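Local coordinates for nucleoside hydrolase, putative (Trypanosoma brucei, PDB 3FZ0), which belongs to the nucleoside hydrolase family and carries a calcium ion bound largely by aspartates, at residues G85-F96 with F245-F256. The protein carries 2 engineered substitutions. Numbering follows the deposited sequence.
Sequences GFGSDGFGDAGF and FIEKLFQRLEAF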
ATOM      1  N   GLY B  85      22.491  -4.124 -19.815  1.00 70.84           N
ATOM      2  CA  GLY B  85      23.339  -3.068 -20.385  1.00 70.09           C
ATOM      3  C   GLY B  85      24.791  -3.492 -20.591  1.00 69.75           C
ATOM      4  O   GLY B  85      25.433  -3.142 -21.590  1.00 69.62           O
ATOM      5  N   PHE B  86      25.315  -4.271 -19.662  1.00 69.25           N
ATOM      6  CA  PHE B  86      26.657  -4.780 -19.796  1.00 68.75           C
ATOM      7  C   PHE B  86      26.740  -6.057 -20.597  1.00 68.00           C
ATOM      8  O   PHE B  86      27.822  -6.583 -20.765  1.00 68.16           O
ATOM      9  CB  PHE B  86      27.288  -4.958 -18.401  1.00 69.20           C
ATOM     10  CG  PHE B  86      27.812  -3.678 -17.827  1.00 69.93           C
ATOM     11  CD1 PHE B  86      27.069  -2.977 -16.853  1.00 70.65           C
ATOM     12  CD2 PHE B  86      29.030  -3.137 -18.290  1.00 69.44           C
ATOM     13  CE1 PHE B  86      27.546  -1.746 -16.318  1.00 69.46           C
ATOM     14  CE2 PHE B  86      29.519  -1.932 -17.792  1.00 68.95           C
ATOM     15  CZ  PHE B  86      28.774  -1.228 -16.797  1.00 70.29           C
ATOM     16  N   GLY B  87      25.604  -6.554 -21.083  1.00 67.12           N
ATOM     17  CA  GLY B  87      25.553  -7.831 -21.818  1.00 66.59           C
ATOM     18  C   GLY B  87      24.810  -8.979 -21.109  1.00 66.30           C
ATOM     19  O   GLY B  87      24.387  -8.855 -19.957  1.00 65.72           O
ATOM     20  N   SER B  88      24.662 -10.116 -21.788  1.00 65.80           N
ATOM     21  CA  SER B  88      23.887 -11.212 -21.207  1.00 65.69           C
ATOM     22  C   SER B  88      24.432 -11.762 -19.875  1.00 65.11           C
ATOM     23  O   SER B  88      23.655 -12.285 -19.081  1.00 65.23           O
ATOM     24  CB  SER B  88      23.642 -12.329 -22.228  1.00 65.55           C
ATOM     25  OG  SER B  88      24.818 -13.046 -22.532  1.00 67.32           O
ATOM     26  N   ASP B  89      25.741 -11.626 -19.634  1.00 64.06           N
ATOM     27  CA  ASP B  89      26.361 -12.095 -18.396  1.00 63.03           C
ATOM     28  C   ASP B  89      26.702 -10.942 -17.457  1.00 62.51           C
ATOM     29  O   ASP B  89      27.399 -11.132 -16.465  1.00 61.88           O
ATOM     30  CB  ASP B  89      27.598 -12.980 -18.674  1.00 62.85           C
ATOM     31  CG  ASP B  89      28.808 -12.208 -19.306  1.00 63.69           C
ATOM     32  OD1 ASP B  89      28.736 -10.974 -19.567  1.00 62.86           O
ATOM     33  OD2 ASP B  89      29.854 -12.866 -19.550  1.00 61.33           O
ATOM     34  N   GLY B  90      26.228  -9.741 -17.800  1.00 62.00           N
ATOM     35  CA  GLY B  90      26.572  -8.494 -17.096  1.00 60.95           C
ATOM     36  C   GLY B  90      28.046  -8.134 -17.033  1.00 60.83           C
ATOM     37  O   GLY B  90      28.453  -7.344 -16.161  1.00 60.52           O
ATOM     38  N   PHE B  91      28.851  -8.691 -17.950  1.00 60.54           N
ATOM     39  CA  PHE B  91      30.314  -8.656 -17.822  1.00 60.41           C
ATOM     40  C   PHE B  91      31.044  -8.579 -19.182  1.00 60.87           C
ATOM     41  O   PHE B  91      32.244  -8.910 -19.303  1.00 60.70           O
ATOM     42  CB  PHE B  91      30.790  -9.881 -17.019  1.00 60.25           C
ATOM     43  CG  PHE B  91      31.745  -9.548 -15.886  1.00 59.48           C
ATOM     44  CD1 PHE B  91      31.348  -8.713 -14.831  1.00 57.58           C
ATOM     45  CD2 PHE B  91      33.018 -10.104 -15.852  1.00 58.55           C
ATOM     46  CE1 PHE B  91      32.223  -8.419 -13.788  1.00 57.46           C
ATOM     47  CE2 PHE B  91      33.901  -9.804 -14.816  1.00 58.70           C
ATOM     48  CZ  PHE B  91      33.503  -8.961 -13.780  1.00 57.68           C
ATOM     49  N   GLY B  92      30.299  -8.154 -20.203  1.00 61.25           N
ATOM     50  CA  GLY B  92      30.808  -7.922 -21.526  1.00 61.36           C
ATOM     51  C   GLY B  92      30.562  -8.984 -22.563  1.00 62.08           C
ATOM     52  O   GLY B  92      30.872  -8.744 -23.710  1.00 62.69           O
ATOM     53  N   ASP B  93      29.985 -10.135 -22.199  1.00 62.69           N
ATOM     54  CA  ASP B  93      30.005 -11.348 -23.061  1.00 63.55           C
ATOM     55  C   ASP B  93      31.341 -11.449 -23.809  1.00 63.48           C
ATOM     56  O   ASP B  93      31.388 -11.578 -25.029  1.00 63.77           O
ATOM     57  CB  ASP B  93      28.787 -11.422 -24.025  1.00 63.54           C
ATOM     58  CG  ASP B  93      27.425 -11.255 -23.293  1.00 65.87           C
ATOM     59  OD1 ASP B  93      27.204 -11.901 -22.227  1.00 66.83           O
ATOM     60  OD2 ASP B  93      26.564 -10.474 -23.782  1.00 67.28           O
ATOM     61  N   ALA B  94      32.431 -11.385 -23.057  1.00 63.68           N
ATOM     62  CA  ALA B  94      33.739 -11.056 -23.627  1.00 63.84           C
ATOM     63  C   ALA B  94      34.646 -12.227 -23.916  1.00 63.91           C
ATOM     64  O   ALA B  94      35.698 -12.036 -24.517  1.00 64.40           O
ATOM     65  CB  ALA B  94      34.472 -10.062 -22.726  1.00 63.96           C
ATOM     66  N   GLY B  95      34.244 -13.425 -23.492  1.00 64.04           N
ATOM     67  CA  GLY B  95      35.024 -14.635 -23.660  1.00 63.69           C
ATOM     68  C   GLY B  95      36.242 -14.685 -22.759  1.00 63.87           C
ATOM     69  O   GLY B  95      37.234 -15.299 -23.111  1.00 63.01           O
ATOM     70  N   PHE B  96      36.165 -14.052 -21.584  1.00 64.47           N
ATOM     71  CA  PHE B  96      37.185 -14.268 -20.545  1.00 65.08           C
ATOM     72  C   PHE B  96      37.347 -15.769 -20.229  1.00 65.80           C
ATOM     73  O   PHE B  96      36.354 -16.522 -20.195  1.00 65.79           O
ATOM     74  CB  PHE B  96      36.843 -13.537 -19.262  1.00 64.63           C
ATOM     75  CG  PHE B  96      36.738 -12.055 -19.412  1.00 64.68           C
ATOM     76  CD1 PHE B  96      35.586 -11.381 -18.994  1.00 63.19           C
ATOM     77  CD2 PHE B  96      37.790 -11.322 -19.954  1.00 63.57           C
ATOM     78  CE1 PHE B  96      35.478  -9.996 -19.122  1.00 63.39           C
ATOM     79  CE2 PHE B  96      37.703  -9.940 -20.083  1.00 63.59           C
ATOM     80  CZ  PHE B  96      36.540  -9.266 -19.669  1.00 64.14           C
ATOM     81  N   PHE B 245      41.171  -5.600 -20.295  1.00 61.81           N
ATOM     82  CA  PHE B 245      40.045  -6.125 -19.554  1.00 61.71           C
ATOM     83  C   PHE B 245      38.895  -5.112 -19.472  1.00 61.78           C
ATOM     84  O   PHE B 245      37.751  -5.480 -19.703  1.00 61.69           O
ATOM     85  CB  PHE B 245      40.501  -6.599 -18.155  1.00 61.19           C
ATOM     86  CG  PHE B 245      39.382  -7.114 -17.276  1.00 61.48           C
ATOM     87  CD1 PHE B 245      39.082  -8.463 -17.233  1.00 61.64           C
ATOM     88  CD2 PHE B 245      38.660  -6.249 -16.459  1.00 60.12           C
ATOM     89  CE1 PHE B 245      38.060  -8.946 -16.398  1.00 61.47           C
ATOM     90  CE2 PHE B 245      37.634  -6.723 -15.621  1.00 60.38           C
ATOM     91  CZ  PHE B 245      37.338  -8.056 -15.587  1.00 60.18           C
ATOM     92  N   ILE B 246      39.198  -3.854 -19.137  1.00 61.69           N
ATOM     93  CA  ILE B 246      38.178  -2.816 -19.081  1.00 61.59           C
ATOM     94  C   ILE B 246      37.542  -2.620 -20.454  1.00 62.24           C
ATOM     95  O   ILE B 246      36.329  -2.580 -20.553  1.00 62.57           O
ATOM     96  CB  ILE B 246      38.691  -1.467 -18.438  1.00 61.87           C
ATOM     97  CG1 ILE B 246      39.100  -1.710 -16.965  1.00 60.44           C
ATOM     98  CG2 ILE B 246      37.622  -0.307 -18.587  1.00 60.83           C
ATOM     99  CD1 ILE B 246      39.753  -0.525 -16.292  1.00 60.79           C
ATOM    100  N   GLU B 247      38.335  -2.576 -21.517  1.00 62.78           N
ATOM    101  CA  GLU B 247      37.747  -2.469 -22.866  1.00 63.89           C
ATOM    102  C   GLU B 247      36.757  -3.600 -23.170  1.00 64.01           C
ATOM    103  O   GLU B 247      35.692  -3.347 -23.746  1.00 64.66           O
ATOM    104  CB  GLU B 247      38.793  -2.338 -23.991  1.00 63.23           C
ATOM    105  CG  GLU B 247      38.206  -1.887 -25.301  1.00 63.56           C
ATOM    106  CD  GLU B 247      39.199  -1.867 -26.470  1.00 65.15           C
ATOM    107  OE1 GLU B 247      38.850  -1.288 -27.506  1.00 66.91           O
ATOM    108  OE2 GLU B 247      40.324  -2.423 -26.378  1.00 67.79           O
ATOM    109  N   LYS B 248      37.100  -4.825 -22.780  1.00 63.90           N
ATOM    110  CA  LYS B 248      36.240  -5.973 -23.044  1.00 64.14           C
ATOM    111  C   LYS B 248      34.989  -5.970 -22.161  1.00 64.28           C
ATOM    112  O   LYS B 248      33.898  -6.331 -22.605  1.00 63.91           O
ATOM    113  CB  LYS B 248      37.018  -7.276 -22.852  1.00 64.23           C
ATOM    114  CG  LYS B 248      37.950  -7.669 -24.006  1.00 64.35           C
ATOM    115  CD  LYS B 248      38.724  -8.900 -23.576  1.00 65.66           C
ATOM    116  CE  LYS B 248      39.803  -9.272 -24.525  1.00 67.79           C
ATOM    117  NZ  LYS B 248      40.482 -10.472 -23.991  1.00 68.09           N
ATOM    118  N   LEU B 249      35.164  -5.562 -20.906  1.00 64.34           N
ATOM    119  CA  LEU B 249      34.074  -5.491 -19.935  1.00 64.35           C
ATOM    120  C   LEU B 249      32.965  -4.520 -20.325  1.00 64.53           C
ATOM    121  O   LEU B 249      31.799  -4.797 -20.088  1.00 64.45           O
ATOM    122  CB  LEU B 249      34.640  -5.072 -18.598  1.00 64.18           C
ATOM    123  CG  LEU B 249      33.712  -5.003 -17.419  1.00 64.63           C
ATOM    124  CD1 LEU B 249      33.245  -6.403 -16.967  1.00 64.20           C
ATOM    125  CD2 LEU B 249      34.459  -4.275 -16.331  1.00 65.54           C
ATOM    126  N   PHE B 250      33.342  -3.403 -20.951  1.00 64.76           N
ATOM    127  CA  PHE B 250      32.425  -2.301 -21.264  1.00 64.58           C
ATOM    128  C   PHE B 250      31.947  -2.318 -22.719  1.00 64.49           C
ATOM    129  O   PHE B 250      31.198  -1.439 -23.128  1.00 64.32           O
ATOM    130  CB  PHE B 250      33.094  -0.940 -20.946  1.00 64.72           C
ATOM    131  CG  PHE B 250      32.824  -0.430 -19.556  1.00 65.11           C
ATOM    132  CD1 PHE B 250      33.132  -1.196 -18.444  1.00 64.61           C
ATOM    133  CD2 PHE B 250      32.239   0.829 -19.375  1.00 66.53           C
ATOM    134  CE1 PHE B 250      32.873  -0.736 -17.165  1.00 66.09           C
ATOM    135  CE2 PHE B 250      31.949   1.311 -18.094  1.00 67.17           C
ATOM    136  CZ  PHE B 250      32.281   0.519 -16.971  1.00 66.86           C
ATOM    137  N   GLN B 251      32.378  -3.307 -23.500  1.00 64.24           N
ATOM    138  CA  GLN B 251      32.120  -3.287 -24.958  1.00 64.22           C
ATOM    139  C   GLN B 251      30.631  -3.272 -25.327  1.00 64.54           C
ATOM    140  O   GLN B 251      30.230  -2.581 -26.267  1.00 64.37           O
ATOM    141  CB  GLN B 251      32.885  -4.393 -25.718  1.00 63.77           C
ATOM    142  CG  GLN B 251      32.442  -5.841 -25.448  1.00 64.16           C
ATOM    143  CD  GLN B 251      33.332  -6.879 -26.135  1.00 64.41           C
ATOM    144  OE1 GLN B 251      34.003  -7.680 -25.485  1.00 64.49           O
ATOM    145  NE2 GLN B 251      33.343  -6.858 -27.459  1.00 65.02           N
ATOM    146  N   ARG B 252      29.810  -4.003 -24.569  1.00 64.77           N
ATOM    147  CA  ARG B 252      28.365  -4.039 -24.832  1.00 65.09           C
ATOM    148  C   ARG B 252      27.731  -2.726 -24.397  1.00 65.31           C
ATOM    149  O   ARG B 252      27.085  -2.067 -25.200  1.00 65.14           O
ATOM    150  CB  ARG B 252      27.693  -5.246 -24.145  1.00 64.68           C
ATOM    151  CG  ARG B 252      28.406  -6.579 -24.377  1.00 64.52           C
ATOM    152  CD  ARG B 252      28.503  -6.918 -25.877  1.00 64.43           C
ATOM    153  NE  ARG B 252      29.508  -7.947 -26.096  1.00 66.83           N
ATOM    154  CZ  ARG B 252      29.643  -8.662 -27.211  1.00 68.94           C
ATOM    155  NH1 ARG B 252      28.815  -8.481 -28.230  1.00 68.65           N
ATOM    156  NH2 ARG B 252      30.604  -9.574 -27.306  1.00 69.39           N
ATOM    157  N   LEU B 253      27.945  -2.344 -23.135  1.00 66.04           N
ATOM    158  CA  LEU B 253      27.507  -1.050 -22.628  1.00 67.04           C
ATOM    159  C   LEU B 253      27.855   0.047 -23.626  1.00 67.72           C
ATOM    160  O   LEU B 253      26.991   0.855 -23.989  1.00 67.78           O
ATOM    161  CB  LEU B 253      28.151  -0.718 -21.280  1.00 66.96           C
ATOM    162  CG  LEU B 253      27.593   0.575 -20.672  1.00 67.72           C
ATOM    163  CD1 LEU B 253      26.126   0.369 -20.329  1.00 67.91           C
ATOM    164  CD2 LEU B 253      28.339   1.046 -19.422  1.00 67.64           C
ATOM    165  N   GLU B 254      29.111   0.067 -24.078  1.00 68.28           N
ATOM    166  CA  GLU B 254      29.547   1.047 -25.074  1.00 69.24           C
ATOM    167  C   GLU B 254      28.681   1.008 -26.363  1.00 69.89           C
ATOM    168  O   GLU B 254      28.244   2.052 -26.851  1.00 70.25           O
ATOM    169  CB  GLU B 254      31.042   0.898 -25.391  1.00 68.90           C
ATOM    170  CG  GLU B 254      31.628   2.099 -26.127  1.00 69.11           C
ATOM    171  CD  GLU B 254      33.038   1.858 -26.670  1.00 68.92           C
ATOM    172  OE1 GLU B 254      33.700   2.843 -27.062  1.00 67.90           O
ATOM    173  OE2 GLU B 254      33.483   0.692 -26.724  1.00 69.10           O
ATOM    174  N   ALA B 255      28.409  -0.180 -26.895  1.00 70.52           N
ATOM    175  CA  ALA B 255      27.598  -0.274 -28.125  1.00 71.42           C
ATOM    176  C   ALA B 255      26.144   0.115 -27.887  1.00 71.88           C
ATOM    177  O   ALA B 255      25.487   0.630 -28.763  1.00 72.17           O
ATOM    178  CB  ALA B 255      27.689  -1.670 -28.747  1.00 71.22           C
ATOM    179  N   PHE B 256      25.656  -0.108 -26.683  1.00 72.83           N
ATOM    180  CA  PHE B 256      24.265   0.163 -26.377  1.00 73.81           C
ATOM    181  C   PHE B 256      24.022   1.647 -26.139  1.00 74.24           C
ATOM    182  O   PHE B 256      22.978   2.166 -26.543  1.00 75.00           O
ATOM    183  CB  PHE B 256      23.800  -0.635 -25.141  1.00 74.33           C
ATOM    184  CG  PHE B 256      23.548  -2.112 -25.404  1.00 75.33           C
ATOM    185  CD1 PHE B 256      23.963  -3.082 -24.469  1.00 75.43           C
ATOM    186  CD2 PHE B 256      22.878  -2.531 -26.573  1.00 76.56           C
ATOM    187  CE1 PHE B 256      23.726  -4.450 -24.689  1.00 76.33           C
ATOM    188  CE2 PHE B 256      22.635  -3.908 -26.822  1.00 77.60           C
ATOM    189  CZ  PHE B 256      23.058  -4.871 -25.867  1.00 76.97           C
TER
HETATM  190  O   HOH W   1      29.700  -4.649 -21.944  1.00 48.30           O
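G85 O meets the ring edge of F256, in its plane, at the start of a glycine-rich loop of the nucleoside hydrolase fold. This loop follows the edge strand 66-68 of the central sheet and lies along helices 241-249 and 251-257. The F86 ring lies against F250, where the first helix gives way to the second, and against L253. It makes a T-shaped pair with F250: CE2 points at the centre of the F250 face, and the planes stand at 75°. F86 CZ touches L253 CD2 at 3.5 Å. The F86 side chain is about 8 Å from the bound calcium ion, with D18 of helix 17-27 against it. Water 1 donates to F86 O and L249 O and accepts from R252 N.

Two aspartates hold the turn 87-90 and what follows. D93 OD2 accepts from S88 N through its syn lone pair; D93 OD1 takes S88 OG and D89 N from opposite faces. D89 OD1 accepts from F91 N in an Asx turn and from D93 N on the opposite face. The F91 ring receives L249 CD1 over its centre, a CH-pi contact of 3.6 Å to the centroid. G92 packs its CA on the carbonyls of K248 and L249, too close for a side chain. Its phi of 101° also calls for glycine, since a CB would jam against the preceding carbonyl O. R252, bent at chi2, grips the loop here: NE donates to G92 O at 2.9 Å and 162°, from above the carbonyl plane, and NH2 bonds weakly to D93 O. A94 CB rests on K248 CB and lies over one face of F96, toward its rim. The other face forms an offset stack with F245, F96 CE2 lying 3.5 Å from F245 CD1.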